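Local coordinates for protein DNA-(apurinic or apyrimidinic site) endonuclease 2 (Xenopus laevis, PDB 6WCD) that cleaves DNA from the 3' end as a metal-dependent exonuclease and, more weakly, incises the backbone at abasic sites during base excision repair, at residues 45-50 against 320-325; 107-112 against 157-162; 163-168 against 208-213. All blocks are in the same frame, centred on the assembly; numbering follows the deposited sequence.

The three contacts belong to the catalytic domain of the enzyme, and two of them share a helix. Contacts 2 and 3 both use helix 152-173, joining it first to helix 107-114 and then to helix 206-214; their centres lie about 13 Å apart, and they touch where Leu110 meets Leu163. Contact 1 lies on the other side of the chain's centre from contact 3, about 31 Å away centre to centre, and ties the tail after strand 310-312 to the end of helix 44-47. Lys157 of contact 2 bonds to Asn185 O and shares a butanediol pocket with this probable transition-state stabiliser, whose side chain lies about 9 Å from that of Trp210 in contact 3.

Contact 1 (45-50 against 320-325); sequences PSAIVE and LCTKYL. With EDO (1,2-ethanediol), chain E.
Thr322 presses against the end of helix 44-47, with its hydroxyl near the last carbonyl of the helix and its methyl on the Ala47 side chain. The methyl CG2 of Thr322 lies 4.2 Å from CB of Ala47, a light apolar touch between two buried residues. On the polar branch, OG1 of Thr322 stands 3.4 Å from the carbonyl O of Ala47, which makes at most a weak hydrogen bond. With chi1 at 55°, OG1 sits between the backbone N and the carbonyl carbon, while CG2 falls beside the N; the two branches can thus serve different neighbours on Ala47.

Ile48, the first residue to leave helical geometry, slides past Thr322 in the opposite direction. Its CG1 comes within 3.7 Å of OG1 of Thr322, and the chain extends until CD1 lies 4.0 Å from CA of Lys323. The aliphatic part of Ile48 therefore runs along the start of the short 3-10 turn 322-324, whose own bond from Leu325 N to Thr322 O measures 3.0 Å.

Strand 53-57, an outermost strand of the six-stranded sheet, positions both sides. Ser54 is hydrogen-bonded through OG to both Thr322 OG1 and Ala47 O, and it also pairs with Thr322 through the backbone; Phe56 touches the side chains of Ala47 and Thr322. The contact thus holds the tail that follows strand 310-312 against the edge of the DNase I-like fold, away from the annotated metal and catalytic residues.

Chemically, the polar side of this join depends chiefly on the Ser54 hydroxyl placed between Thr322 and the helix-end carbonyl, with the methyl groups supplying modest apolar packing beside it.

Contact 2 (107-112 against 157-162); sequences EEELQS and KLRFYH. With BU1 (1,4-butanediol), chain G.
Glu109 and Arg159 meet side-on in a two-pronged salt bridge that joins helix 107-114 to helix 152-173. NH2 of Arg159 donates a hydrogen bond to OE1 of Glu109 at 2.8 Å, while NE of Arg159 reaches OE2 of Glu109, also at 2.8 Å. Both bonds are nearly straight, at 171° and 168°, and each carboxylate oxygen uses its syn lone pair. The two flat groups are only 10° from coplanar, so the pair of bonds holds them from turning against each other.

The extended Glu109 spans the gap, whereas bends at chi2 and chi3 of Arg159 swing its NE and NH2 round to the carboxylate; its CG lies 3.4 Å from OE2 of Glu109. Helix 152-173 is the long helix leading from strand 133-142 to strand 177-181, a parallel pair in the DNase I-like fold, making this a beta-alpha-beta crossover. NH2 of Arg159 also bonds to Gln104 O, and its guanidinium forms a cation-pi contact with Phe105. Replacing Arg159 with a methionine would probably leave the Glu109 carboxylate without its charged mate and Gln104 O without this donor.

Beyond the ion pair the helices stand well apart: even the nearest alpha carbons, Glu109 CA and Arg159 CA, are 9.1 Å from each other. Both bridging side chains are partly exposed at the surface.

Contact 3 (163-168 against 208-213); sequences LLQTRA and RQWLNQ
Gln165 and Gln213 approach from opposite directions and pair their amides in a two-bond ring. NE2 of Gln213 donates to OE1 of Gln165 at 2.9 Å, and NE2 of Gln165 returns a longer bond to OE1 of Gln213 at 3.2 Å. The amide planes are twisted 39° apart, so the pairing is not flat: the returning N-H lies in the carbonyl plane of Gln213 on a lone pair, while the Gln213 donor is tilted from the carbonyl plane of Gln165.

The two chains reach this meeting differently. Gln165 is extended, with CG anti to its N, whereas Gln213 is bent at chi2 (84°), which brings its amide back near its own helix. There its NE2 also donates to the carbonyl O of Trp210 at 2.8 Å, fixing the rotation of the amide that faces Gln165.

Trp210 slides past Gln165 in the opposite direction, its ring turned 73° from the Gln165 amide. Its NE1 lies 3.0 Å from OE1 of Gln165, but the bond is bent and weak, and CB of Gln165 sits at the edge of the ring in its plane. Farther along, CH2 of Trp210 meets CD2 of Leu164 at 4.2 Å, the two side chains crossing at about a right angle.

Tyr161 and Phe214 stack on Trp210, and Glu169 takes a second bond from Gln165 NE2. Helices 163-168 and 208-213 run almost parallel, 12.0 Å between axes: helix 152-173 packs on strand 133-142, and helix 206-214 runs beside it, in the DNase I-like fold.

Contact 1 (45-50 against 320-325)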
loop_
_atom_site.group_PDB
_atom_site.type_symbol
_atom_site.label_atom_id
_atom_site.label_comp_id
_atom_site.label_asym_id
_atom_site.label_seq_id
_atom_site.Cartn_x
_atom_site.Cartn_y
_atom_site.Cartn_z
ATOM N N PRO A 45 -0.885 -13.136 -16.789
ATOM C CA PRO A 45 -0.806 -11.766 -17.351
ATOM C C PRO A 45 -0.968 -10.679 -16.322
ATOM O O PRO A 45 -0.486 -9.573 -16.555
ATOM C CB PRO A 45 -1.943 -11.748 -18.379
ATOM C CG PRO A 45 -2.080 -13.203 -18.806
ATOM C CD PRO A 45 -1.858 -13.983 -17.497
ATOM N N SER A 46 -1.672 -10.916 -15.217
ATOM C CA SER A 46 -1.834 -9.907 -14.191
ATOM C C SER A 46 -0.647 -9.879 -13.259
ATOM O O SER A 46 -0.475 -8.882 -12.553
ATOM C CB SER A 46 -3.118 -10.161 -13.428
ATOM O OG SER A 46 -4.256 -9.971 -14.244
ATOM N N ALA A 47 0.138 -10.923 -13.197
ATOM C CA ALA A 47 1.238 -11.016 -12.236
ATOM C C ALA A 47 2.582 -10.694 -12.848
ATOM O O ALA A 47 3.422 -10.091 -12.166
ATOM C CB ALA A 47 1.273 -12.415 -11.630
ATOM N N ILE A 48 2.834 -11.076 -14.088
ATOM C CA ILE A 48 4.136 -10.935 -14.726
ATOM C C ILE A 48 3.974 -9.964 -15.878
ATOM O O ILE A 48 3.261 -10.244 -16.859
ATOM C CB ILE A 48 4.689 -12.294 -15.160
ATOM C CG1 ILE A 48 4.971 -13.099 -13.880
ATOM C CG2 ILE A 48 6.028 -12.119 -15.903
ATOM C CD1 ILE A 48 5.427 -14.488 -14.107
ATOM N N VAL A 49 4.603 -8.789 -15.760
ATOM C CA VAL A 49 4.494 -7.756 -16.767
ATOM C C VAL A 49 5.888 -7.397 -17.263
ATOM O O VAL A 49 6.788 -7.126 -16.444
ATOM C CB VAL A 49 3.798 -6.502 -16.168
ATOM C CG1 VAL A 49 3.668 -5.458 -17.207
ATOM C CG2 VAL A 49 2.423 -6.872 -15.628
ATOM N N GLU A 50 6.034 -7.330 -18.564
ATOM C CA GLU A 50 7.314 -6.959 -19.183
ATOM C C GLU A 50 7.788 -5.615 -18.646
ATOM O O GLU A 50 7.032 -4.641 -18.639
ATOM C CB GLU A 50 7.166 -6.879 -20.696
ATOM C CG GLU A 50 8.480 -6.597 -21.395
ATOM C CD GLU A 50 8.291 -6.320 -22.880
ATOM O OE1 GLU A 50 7.262 -6.753 -23.438
ATOM O OE2 GLU A 50 9.166 -5.654 -23.477
ATOM N N LEU A 320 10.276 -13.924 -3.213
ATOM C CA LEU A 320 8.847 -13.667 -3.289
ATOM C C LEU A 320 8.431 -13.272 -4.694
ATOM O O LEU A 320 7.246 -13.279 -4.995
ATOM C CB LEU A 320 8.429 -12.563 -2.323
ATOM C CG LEU A 320 6.961 -12.225 -2.199
ATOM C CD1 LEU A 320 6.128 -13.426 -1.767
ATOM C CD2 LEU A 320 6.766 -11.106 -1.175
ATOM N N CYS A 321 9.359 -12.918 -5.538
ATOM C CA CYS A 321 8.985 -12.430 -6.862
ATOM C C CYS A 321 8.125 -13.468 -7.602
ATOM O O CYS A 321 8.395 -14.686 -7.582
ATOM C CB CYS A 321 10.227 -12.121 -7.693
ATOM S SG CYS A 321 9.914 -11.367 -9.285
ATOM N N THR A 322 7.082 -12.968 -8.275
ATOM C CA THR A 322 6.159 -13.795 -9.037
ATOM C C THR A 322 6.843 -14.618 -10.113
ATOM O O THR A 322 6.333 -15.679 -10.512
ATOM C CB THR A 322 5.088 -12.926 -9.683
ATOM O OG1 THR A 322 5.714 -11.917 -10.449
ATOM C CG2 THR A 322 4.184 -12.276 -8.666
ATOM N N LYS A 323 8.004 -14.171 -10.608
ATOM C CA LYS A 323 8.643 -14.924 -11.685
ATOM C C LYS A 323 9.102 -16.298 -11.220
ATOM O O LYS A 323 9.332 -17.169 -12.053
ATOM C CB LYS A 323 9.812 -14.134 -12.248
ATOM C CG LYS A 323 11.023 -14.039 -11.384
ATOM C CD LYS A 323 12.057 -13.151 -12.116
ATOM C CE LYS A 323 13.379 -13.167 -11.453
ATOM N NZ LYS A 323 14.328 -12.301 -12.209
ATOM N N TYR A 324 9.176 -16.527 -9.922
ATOM C CA TYR A 324 9.604 -17.790 -9.383
ATOM C C TYR A 324 8.451 -18.722 -9.070
ATOM O O TYR A 324 8.696 -19.876 -8.695
ATOM C CB TYR A 324 10.427 -17.574 -8.120
ATOM C CG TYR A 324 11.679 -16.745 -8.311
ATOM C CD1 TYR A 324 12.657 -17.075 -9.214
ATOM C CD2 TYR A 324 11.850 -15.608 -7.526
ATOM C CE1 TYR A 324 13.814 -16.313 -9.324
ATOM C CE2 TYR A 324 12.981 -14.851 -7.645
ATOM C CZ TYR A 324 13.924 -15.194 -8.534
ATOM O OH TYR A 324 15.032 -14.372 -8.620
ATOM N N LEU A 325 7.222 -18.289 -9.248
ATOM C CA LEU A 325 6.102 -19.161 -8.967
ATOM C C LEU A 325 6.129 -20.365 -9.898
ATOM O O LEU A 325 6.240 -20.197 -11.125
ATOM C CB LEU A 325 4.784 -18.379 -9.103
ATOM C CG LEU A 325 4.534 -17.359 -8.019
ATOM C CD1 LEU A 325 3.360 -16.457 -8.409
ATOM C CD2 LEU A 325 4.267 -18.014 -6.670
HETATM C C1 EDO E . 9.536 -1.984 -21.573
HETATM O O1 EDO E . 8.784 -2.425 -22.712
HETATM C C2 EDO E . 10.438 -3.119 -21.097
HETATM O O2 EDO E . 11.485 -2.585 -20.273
#

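Contact 2 (107-112 against 157-162)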
loop_
_atom_site.group_PDB
_atom_site.type_symbol
_atom_site.label_atom_id
_atom_site.label_comp_id
_atom_site.label_asym_id
_atom_site.label_seq_id
_atom_site.Cartn_x
_atom_site.Cartn_y
_atom_site.Cartn_z
ATOM N N GLU A 107 -0.951 -16.231 18.090
ATOM C CA GLU A 107 -0.485 -16.629 16.766
ATOM C C GLU A 107 -1.635 -16.872 15.816
ATOM O O GLU A 107 -1.546 -16.535 14.627
ATOM C CB GLU A 107 0.318 -17.924 16.809
ATOM C CG GLU A 107 1.328 -18.019 17.847
ATOM C CD GLU A 107 1.769 -19.431 17.976
ATOM O OE1 GLU A 107 1.978 -20.129 16.945
ATOM O OE2 GLU A 107 1.844 -19.839 19.123
ATOM N N GLU A 108 -2.704 -17.498 16.296
ATOM C CA GLU A 108 -3.782 -17.752 15.358
ATOM C C GLU A 108 -4.417 -16.443 14.911
ATOM O O GLU A 108 -4.862 -16.337 13.772
ATOM C CB GLU A 108 -4.797 -18.678 15.930
ATOM C CG GLU A 108 -4.104 -19.949 16.262
ATOM C CD GLU A 108 -5.015 -21.087 16.241
ATOM O OE1 GLU A 108 -6.240 -20.838 16.314
ATOM O OE2 GLU A 108 -4.488 -22.213 16.116
ATOM N N GLU A 109 -4.407 -15.429 15.772
ATOM C CA GLU A 109 -4.868 -14.120 15.295
ATOM C C GLU A 109 -3.909 -13.530 14.265
ATOM O O GLU A 109 -4.321 -12.878 13.278
ATOM C CB GLU A 109 -5.052 -13.173 16.473
ATOM C CG GLU A 109 -5.717 -11.880 16.011
ATOM C CD GLU A 109 -5.766 -10.824 17.085
ATOM O OE1 GLU A 109 -5.239 -11.019 18.198
ATOM O OE2 GLU A 109 -6.288 -9.733 16.721
ATOM N N LEU A 110 -2.587 -13.667 14.468
ATOM C CA LEU A 110 -1.674 -13.205 13.459
ATOM C C LEU A 110 -1.928 -13.884 12.110
ATOM O O LEU A 110 -1.862 -13.235 11.055
ATOM C CB LEU A 110 -0.227 -13.433 13.889
ATOM C CG LEU A 110 0.200 -12.602 15.108
ATOM C CD1 LEU A 110 1.641 -12.979 15.458
ATOM C CD2 LEU A 110 0.087 -11.089 14.886
ATOM N N GLN A 111 -2.216 -15.187 12.128
ATOM C CA GLN A 111 -2.480 -15.851 10.860
ATOM C C GLN A 111 -3.713 -15.254 10.207
ATOM O O GLN A 111 -3.736 -14.989 9.004
ATOM C CB GLN A 111 -2.665 -17.363 11.067
ATOM C CG GLN A 111 -2.861 -18.120 9.765
ATOM C CD GLN A 111 -2.229 -19.500 9.786
ATOM O OE1 GLN A 111 -1.746 -19.963 10.823
ATOM N NE2 GLN A 111 -2.223 -20.163 8.634
ATOM N N SER A 112 -4.735 -15.011 11.009
ATOM C CA SER A 112 -5.970 -14.454 10.459
ATOM C C SER A 112 -5.765 -13.084 9.876
ATOM O O SER A 112 -6.350 -12.757 8.838
ATOM C CB SER A 112 -7.031 -14.362 11.527
ATOM O OG SER A 112 -7.413 -15.647 11.931
ATOM N N LYS A 157 -10.542 -5.040 11.767
ATOM C CA LYS A 157 -9.973 -3.853 11.162
ATOM C C LYS A 157 -9.063 -3.100 12.155
ATOM O O LYS A 157 -7.950 -2.672 11.795
ATOM C CB LYS A 157 -11.125 -2.951 10.670
ATOM C CG LYS A 157 -10.612 -1.670 9.992
ATOM C CD LYS A 157 -11.802 -0.763 9.609
ATOM C CE LYS A 157 -11.250 0.419 8.787
ATOM N NZ LYS A 157 -12.306 1.387 8.405
ATOM N N LEU A 158 -9.549 -2.944 13.397
ATOM C CA LEU A 158 -8.778 -2.193 14.394
ATOM C C LEU A 158 -7.516 -2.970 14.776
ATOM O O LEU A 158 -6.453 -2.374 14.959
ATOM C CB LEU A 158 -9.647 -1.877 15.599
ATOM C CG LEU A 158 -10.883 -1.015 15.257
ATOM C CD1 LEU A 158 -11.810 -0.891 16.450
ATOM C CD2 LEU A 158 -10.422 0.363 14.837
ATOM N N ARG A 159 -7.631 -4.303 14.865
ATOM C CA ARG A 159 -6.439 -5.120 15.138
ATOM C C ARG A 159 -5.449 -5.088 14.002
ATOM O O ARG A 159 -4.239 -5.069 14.233
ATOM C CB ARG A 159 -6.877 -6.527 15.488
ATOM C CG ARG A 159 -7.687 -6.601 16.799
ATOM C CD ARG A 159 -6.849 -6.298 17.986
ATOM N NE ARG A 159 -6.066 -7.476 18.330
ATOM C CZ ARG A 159 -5.383 -7.593 19.448
ATOM N NH1 ARG A 159 -5.282 -6.553 20.261
ATOM N NH2 ARG A 159 -4.813 -8.758 19.747
ATOM N N PHE A 160 -5.924 -5.004 12.753
ATOM C CA PHE A 160 -5.029 -4.848 11.612
ATOM C C PHE A 160 -4.258 -3.544 11.687
ATOM O O PHE A 160 -3.062 -3.522 11.469
ATOM C CB PHE A 160 -5.834 -4.943 10.323
ATOM C CG PHE A 160 -5.011 -4.996 9.085
ATOM C CD1 PHE A 160 -4.638 -3.844 8.414
ATOM C CD2 PHE A 160 -4.606 -6.209 8.564
ATOM C CE1 PHE A 160 -3.854 -3.919 7.242
ATOM C CE2 PHE A 160 -3.823 -6.282 7.403
ATOM C CZ PHE A 160 -3.465 -5.138 6.758
ATOM N N TYR A 161 -4.952 -2.448 12.027
ATOM C CA TYR A 161 -4.280 -1.183 12.234
ATOM C C TYR A 161 -3.213 -1.278 13.322
ATOM O O TYR A 161 -2.113 -0.741 13.143
ATOM C CB TYR A 161 -5.290 -0.138 12.642
ATOM C CG TYR A 161 -6.198 0.418 11.569
ATOM C CD1 TYR A 161 -5.857 0.428 10.246
ATOM C CD2 TYR A 161 -7.371 1.048 11.938
ATOM C CE1 TYR A 161 -6.706 1.027 9.294
ATOM C CE2 TYR A 161 -8.213 1.660 10.987
ATOM C CZ TYR A 161 -7.846 1.645 9.671
ATOM O OH TYR A 161 -8.702 2.299 8.738
ATOM N N HIS A 162 -3.520 -1.974 14.420
ATOM C CA HIS A 162 -2.535 -2.065 15.495
ATOM C C HIS A 162 -1.340 -2.892 15.046
ATOM O O HIS A 162 -0.187 -2.522 15.316
ATOM C CB HIS A 162 -3.206 -2.683 16.722
ATOM C CG HIS A 162 -2.338 -2.744 17.934
ATOM N ND1 HIS A 162 -1.687 -1.644 18.444
ATOM C CD2 HIS A 162 -2.064 -3.769 18.778
ATOM C CE1 HIS A 162 -1.015 -1.996 19.530
ATOM N NE2 HIS A 162 -1.227 -3.280 19.752
HETATM C C1 BU1 G . -13.558 4.140 9.193
HETATM C C2 BU1 G . -12.819 3.977 10.530
HETATM C C3 BU1 G . -12.923 2.554 11.095
HETATM C C4 BU1 G . -13.540 2.546 12.499
HETATM O O5 BU1 G . -14.000 5.472 9.052
HETATM O O6 BU1 G . -14.380 1.423 12.611
#

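Contact 3 (163-168 against 208-213)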
loop_
_atom_site.group_PDB
_atom_site.type_symbol
_atom_site.label_atom_id
_atom_site.label_comp_id
_atom_site.label_asym_id
_atom_site.label_seq_id
_atom_site.Cartn_x
_atom_site.Cartn_y
_atom_site.Cartn_z
ATOM N N LEU A 163 -1.577 -3.956 14.305
ATOM C CA LEU A 163 -0.450 -4.728 13.765
ATOM C C LEU A 163 0.385 -3.917 12.771
ATOM O O LEU A 163 1.630 -4.002 12.766
ATOM C CB LEU A 163 -0.975 -6.013 13.105
ATOM C CG LEU A 163 0.068 -6.985 12.513
ATOM C CD1 LEU A 163 0.926 -7.468 13.649
ATOM C CD2 LEU A 163 -0.678 -8.143 11.825
ATOM N N LEU A 164 -0.256 -3.181 11.888
ATOM C CA LEU A 164 0.446 -2.325 10.937
ATOM C C LEU A 164 1.323 -1.321 11.652
ATOM O O LEU A 164 2.496 -1.161 11.293
ATOM C CB LEU A 164 -0.588 -1.625 10.065
ATOM C CG LEU A 164 -0.056 -0.526 9.142
ATOM C CD1 LEU A 164 0.964 -1.080 8.154
ATOM C CD2 LEU A 164 -1.255 0.075 8.401
ATOM N N GLN A 165 0.795 -0.651 12.679
ATOM C CA GLN A 165 1.614 0.287 13.447
ATOM C C GLN A 165 2.795 -0.408 14.082
ATOM O O GLN A 165 3.944 0.103 14.043
ATOM C CB GLN A 165 0.754 1.005 14.485
ATOM C CG GLN A 165 1.528 1.937 15.339
ATOM C CD GLN A 165 0.663 2.843 16.140
ATOM O OE1 GLN A 165 -0.533 2.620 16.287
ATOM N NE2 GLN A 165 1.285 3.874 16.728
ATOM N N THR A 166 2.548 -1.546 14.709
ATOM C CA THR A 166 3.622 -2.279 15.375
ATOM C C THR A 166 4.738 -2.590 14.393
ATOM O O THR A 166 5.923 -2.398 14.683
ATOM C CB THR A 166 3.061 -3.560 15.984
ATOM O OG1 THR A 166 2.120 -3.238 17.018
ATOM C CG2 THR A 166 4.177 -4.373 16.654
ATOM N N ARG A 167 4.386 -3.114 13.229
ATOM C CA ARG A 167 5.415 -3.525 12.286
ATOM C C ARG A 167 6.159 -2.319 11.716
ATOM O O ARG A 167 7.383 -2.336 11.592
ATOM C CB ARG A 167 4.794 -4.353 11.162
ATOM C CG ARG A 167 5.830 -4.853 10.151
ATOM C CD ARG A 167 6.776 -5.853 10.804
ATOM N NE ARG A 167 7.798 -6.385 9.905
ATOM C CZ ARG A 167 7.570 -7.323 8.998
ATOM N NH1 ARG A 167 6.366 -7.796 8.814
ATOM N NH2 ARG A 167 8.573 -7.787 8.234
ATOM N N ALA A 168 5.421 -1.290 11.297
ATOM C CA ALA A 168 6.042 -0.140 10.645
ATOM C C ALA A 168 6.986 0.571 11.589
ATOM O O ALA A 168 8.094 0.971 11.186
ATOM C CB ALA A 168 4.965 0.800 10.150
ATOM N N ARG A 208 -10.248 6.631 13.241
ATOM C CA ARG A 208 -9.703 7.974 13.160
ATOM C C ARG A 208 -8.881 8.293 14.384
ATOM O O ARG A 208 -7.832 8.949 14.273
ATOM C CB ARG A 208 -10.853 8.962 12.972
ATOM C CG ARG A 208 -10.433 10.333 12.713
ATOM C CD ARG A 208 -11.654 11.141 12.298
ATOM N NE ARG A 208 -12.113 10.701 10.981
ATOM C CZ ARG A 208 -13.339 10.329 10.651
ATOM N NH1 ARG A 208 -14.343 10.311 11.533
ATOM N NH2 ARG A 208 -13.568 9.973 9.410
ATOM N N GLN A 209 -9.271 7.783 15.544
ATOM C CA GLN A 209 -8.413 7.917 16.716
ATOM C C GLN A 209 -7.072 7.252 16.449
ATOM O O GLN A 209 -6.011 7.757 16.863
ATOM C CB GLN A 209 -9.074 7.308 17.957
ATOM C CG GLN A 209 -10.284 8.087 18.433
ATOM C CD GLN A 209 -10.997 7.383 19.588
ATOM O OE1 GLN A 209 -10.727 6.217 19.882
ATOM N NE2 GLN A 209 -11.908 8.092 20.241
ATOM N N TRP A 210 -7.100 6.075 15.825
ATOM C CA TRP A 210 -5.848 5.387 15.508
ATOM C C TRP A 210 -4.977 6.239 14.609
ATOM O O TRP A 210 -3.778 6.437 14.877
ATOM C CB TRP A 210 -6.144 4.017 14.861
ATOM C CG TRP A 210 -4.865 3.406 14.400
ATOM C CD1 TRP A 210 -3.931 2.833 15.193
ATOM C CD2 TRP A 210 -4.358 3.427 13.099
ATOM N NE1 TRP A 210 -2.860 2.444 14.438
ATOM C CE2 TRP A 210 -3.071 2.825 13.138
ATOM C CE3 TRP A 210 -4.836 3.871 11.865
ATOM C CZ2 TRP A 210 -2.304 2.657 11.996
ATOM C CZ3 TRP A 210 -4.070 3.702 10.748
ATOM C CH2 TRP A 210 -2.803 3.106 10.822
ATOM N N LEU A 211 -5.557 6.775 13.539
ATOM C CA LEU A 211 -4.797 7.596 12.608
ATOM C C LEU A 211 -4.244 8.834 13.291
ATOM O O LEU A 211 -3.091 9.236 13.024
ATOM C CB LEU A 211 -5.692 8.034 11.455
ATOM C CG LEU A 211 -5.494 7.516 10.053
ATOM C CD1 LEU A 211 -6.233 8.424 9.099
ATOM C CD2 LEU A 211 -4.038 7.363 9.662
ATOM N N ASN A 212 -5.057 9.498 14.142
ATOM C CA ASN A 212 -4.626 10.701 14.812
ATOM C C ASN A 212 -3.350 10.472 15.604
ATOM O O ASN A 212 -2.506 11.371 15.684
ATOM C CB ASN A 212 -5.705 11.229 15.754
ATOM C CG ASN A 212 -6.910 11.852 15.044
ATOM O OD1 ASN A 212 -6.814 12.334 13.934
ATOM N ND2 ASN A 212 -8.058 11.887 15.746
ATOM N N GLN A 213 -3.219 9.322 16.281
ATOM C CA GLN A 213 -2.004 9.085 17.051
ATOM C C GLN A 213 -0.889 8.482 16.221
ATOM O O GLN A 213 0.286 8.605 16.611
ATOM C CB GLN A 213 -2.290 8.213 18.288
ATOM C CG GLN A 213 -2.892 6.875 17.998
ATOM C CD GLN A 213 -1.853 5.827 17.646
ATOM O OE1 GLN A 213 -0.800 5.710 18.291
ATOM N NE2 GLN A 213 -2.155 5.052 16.648
#